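PDB 3QDH: fimbrial structural subunit from Actinomyces naeslundii, which forms the shaft of type 2 fimbriae and mediates interactions with streptococci and host cells during oral biofilm development. Local coordinates for residues 181-186 with 250-255. Sequence-based numbering, arbitrary orientation.
Sequences AQFQLY and LVETKA
Gln182 sits opposite two residues, Thr253 and Lys254, at a classic beta bulge. It shifts by one residue the register of the antiparallel strands 182-188 and 245-254 in the SpaA-like prealbumin-fold domain, the CnaB-type module of this pilin. Gln182 O takes the backbone N of Thr253 at 2.8 Å and the N of Lys254 at 3.3 Å. Both donors come from the same face of its carbonyl plane, each tilted about 33° from it. Thr253 OG1 adds a weak bond to that oxygen, placed between its backbone N and carbonyl carbon (chi1 45°). Past the bulge, Gln184 and Val251 form a hydrogen-bonded pair through both backbone amides.

Phe183 and Glu252 meet on the buried face of the sheet. Along Phe183, CB lies 3.7 Å from Val251 O and touches Leu250 CD1. CG also lies near Val251 O. CD1 reaches Glu252 CA and Leu250 CG. CE1 meets Glu252 CB and CG, and CZ ends near CG and CD of that glutamate. Glu252 CG sits over one ring face in a CH-pi contact, 4.0 Å from the Phe183 ring centroid. Lys165 and Ile221, on strands 154-165 and 220-230 of the other sheet, also touch the Phe183 side chain.

On the other face, Gln182 CB packs on Lys254 CB at 3.7 Å. The lysine then bends at chi3 (82°) and chi4, and Lys254 NZ donates to Ala255 O at 3.1 Å.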
loop_
_atom_site.group_PDB
_atom_site.type_symbol
_atom_site.label_atom_id
_atom_site.label_comp_id
_atom_site.label_asym_id
_atom_site.label_seq_id
_atom_site.Cartn_x
_atom_site.Cartn_y
_atom_site.Cartn_z
ATOM N N ALA A 181 -29.724 -5.851 5.395
ATOM C CA ALA A 181 -29.421 -6.242 4.026
ATOM C C ALA A 181 -27.930 -6.561 3.929
ATOM O O ALA A 181 -27.105 -5.892 4.553
ATOM C CB ALA A 181 -29.797 -5.136 3.059
ATOM N N GLN A 182 -27.594 -7.592 3.163
ATOM C CA GLN A 182 -26.206 -8.027 3.058
ATOM C C GLN A 182 -25.658 -7.961 1.634
ATOM O O GLN A 182 -26.332 -8.343 0.675
ATOM C CB GLN A 182 -26.006 -9.407 3.696
ATOM C CG GLN A 182 -26.056 -9.375 5.224
ATOM C CD GLN A 182 -25.679 -10.695 5.878
ATOM O OE1 GLN A 182 -25.560 -11.726 5.219
ATOM N NE2 GLN A 182 -25.493 -10.664 7.191
ATOM N N PHE A 183 -24.428 -7.461 1.520
ATOM C CA PHE A 183 -23.758 -7.246 0.236
ATOM C C PHE A 183 -22.326 -7.779 0.270
ATOM O O PHE A 183 -21.743 -7.966 1.338
ATOM C CB PHE A 183 -23.710 -5.748 -0.110
ATOM C CG PHE A 183 -25.053 -5.133 -0.422
ATOM C CD1 PHE A 183 -25.525 -5.082 -1.731
ATOM C CD2 PHE A 183 -25.828 -4.565 0.590
ATOM C CE1 PHE A 183 -26.761 -4.493 -2.026
ATOM C CE2 PHE A 183 -27.062 -3.972 0.304
ATOM C CZ PHE A 183 -27.530 -3.938 -1.001
ATOM N N GLN A 184 -21.775 -8.022 -0.918
ATOM C CA GLN A 184 -20.374 -8.400 -1.092
ATOM C C GLN A 184 -19.798 -7.634 -2.285
ATOM O O GLN A 184 -20.492 -7.414 -3.279
ATOM C CB GLN A 184 -20.235 -9.914 -1.310
ATOM C CG GLN A 184 -20.615 -10.768 -0.096
ATOM C CD GLN A 184 -20.069 -12.183 -0.162
ATOM O OE1 GLN A 184 -20.185 -12.866 -1.181
ATOM N NE2 GLN A 184 -19.482 -12.636 0.940
ATOM N N LEU A 185 -18.538 -7.214 -2.174
ATOM C CA LEU A 185 -17.877 -6.442 -3.230
ATOM C C LEU A 185 -16.886 -7.279 -4.032
ATOM O O LEU A 185 -16.113 -8.056 -3.466
ATOM C CB LEU A 185 -17.173 -5.212 -2.648
ATOM C CG LEU A 185 -18.024 -3.960 -2.424
ATOM C CD1 LEU A 185 -17.406 -3.071 -1.354
ATOM C CD2 LEU A 185 -18.235 -3.186 -3.729
ATOM N N TYR A 186 -16.915 -7.100 -5.351
ATOM C CA TYR A 186 -16.035 -7.833 -6.257
ATOM C C TYR A 186 -15.236 -6.898 -7.162
ATOM O O TYR A 186 -15.677 -5.790 -7.482
ATOM C CB TYR A 186 -16.843 -8.806 -7.129
ATOM C CG TYR A 186 -17.413 -10.010 -6.401
ATOM C CD1 TYR A 186 -18.673 -9.955 -5.797
ATOM C CD2 TYR A 186 -16.704 -11.213 -6.339
ATOM C CE1 TYR A 186 -19.209 -11.064 -5.139
ATOM C CE2 TYR A 186 -17.230 -12.329 -5.680
ATOM C CZ TYR A 186 -18.482 -12.248 -5.083
ATOM O OH TYR A 186 -19.005 -13.347 -4.429
ATOM N N LEU A 250 -20.948 -4.699 -7.087
ATOM C CA LEU A 250 -21.653 -4.930 -5.828
ATOM C C LEU A 250 -22.734 -5.998 -6.001
ATOM O O LEU A 250 -23.563 -5.910 -6.902
ATOM C CB LEU A 250 -22.259 -3.622 -5.311
ATOM C CG LEU A 250 -22.882 -3.605 -3.913
ATOM C CD1 LEU A 250 -21.830 -3.835 -2.838
ATOM C CD2 LEU A 250 -23.618 -2.290 -3.674
ATOM N N VAL A 251 -22.708 -7.004 -5.133
ATOM C CA VAL A 251 -23.658 -8.115 -5.188
ATOM C C VAL A 251 -24.456 -8.178 -3.887
ATOM O O VAL A 251 -23.874 -8.266 -2.806
ATOM C CB VAL A 251 -22.933 -9.471 -5.430
ATOM C CG1 VAL A 251 -23.919 -10.645 -5.387
ATOM C CG2 VAL A 251 -22.190 -9.453 -6.760
ATOM N N GLU A 252 -25.785 -8.124 -3.993
ATOM C CA GLU A 252 -26.655 -8.344 -2.835
ATOM C C GLU A 252 -26.775 -9.842 -2.550
ATOM O O GLU A 252 -27.167 -10.623 -3.421
ATOM C CB GLU A 252 -28.037 -7.707 -3.029
ATOM C CG GLU A 252 -28.777 -7.472 -1.709
ATOM C CD GLU A 252 -30.211 -6.969 -1.866
ATOM O OE1 GLU A 252 -30.595 -6.493 -2.958
ATOM O OE2 GLU A 252 -30.960 -7.043 -0.869
ATOM N N THR A 253 -26.416 -10.232 -1.332
ATOM C CA THR A 253 -26.385 -11.639 -0.945
ATOM C C THR A 253 -27.563 -12.036 -0.050
ATOM O O THR A 253 -27.941 -13.212 0.005
ATOM C CB THR A 253 -25.060 -11.996 -0.254
ATOM O OG1 THR A 253 -24.728 -10.980 0.703
ATOM C CG2 THR A 253 -23.934 -12.111 -1.288
ATOM N N LYS A 254 -28.131 -11.052 0.647
ATOM C CA LYS A 254 -29.289 -11.277 1.515
ATOM C C LYS A 254 -30.189 -10.044 1.576
ATOM O O LYS A 254 -29.734 -8.930 1.878
ATOM C CB LYS A 254 -28.854 -11.692 2.927
ATOM C CG LYS A 254 -29.999 -12.223 3.805
ATOM C CD LYS A 254 -29.588 -12.396 5.263
ATOM C CE LYS A 254 -29.663 -11.090 6.047
ATOM N NZ LYS A 254 -31.052 -10.540 6.171
ATOM N N ALA A 255 -31.467 -10.258 1.278
ATOM C CA ALA A 255 -32.473 -9.210 1.358
ATOM C C ALA A 255 -32.773 -8.896 2.821
ATOM O O ALA A 255 -32.648 -9.776 3.676
ATOM C CB ALA A 255 -33.739 -9.642 0.632
#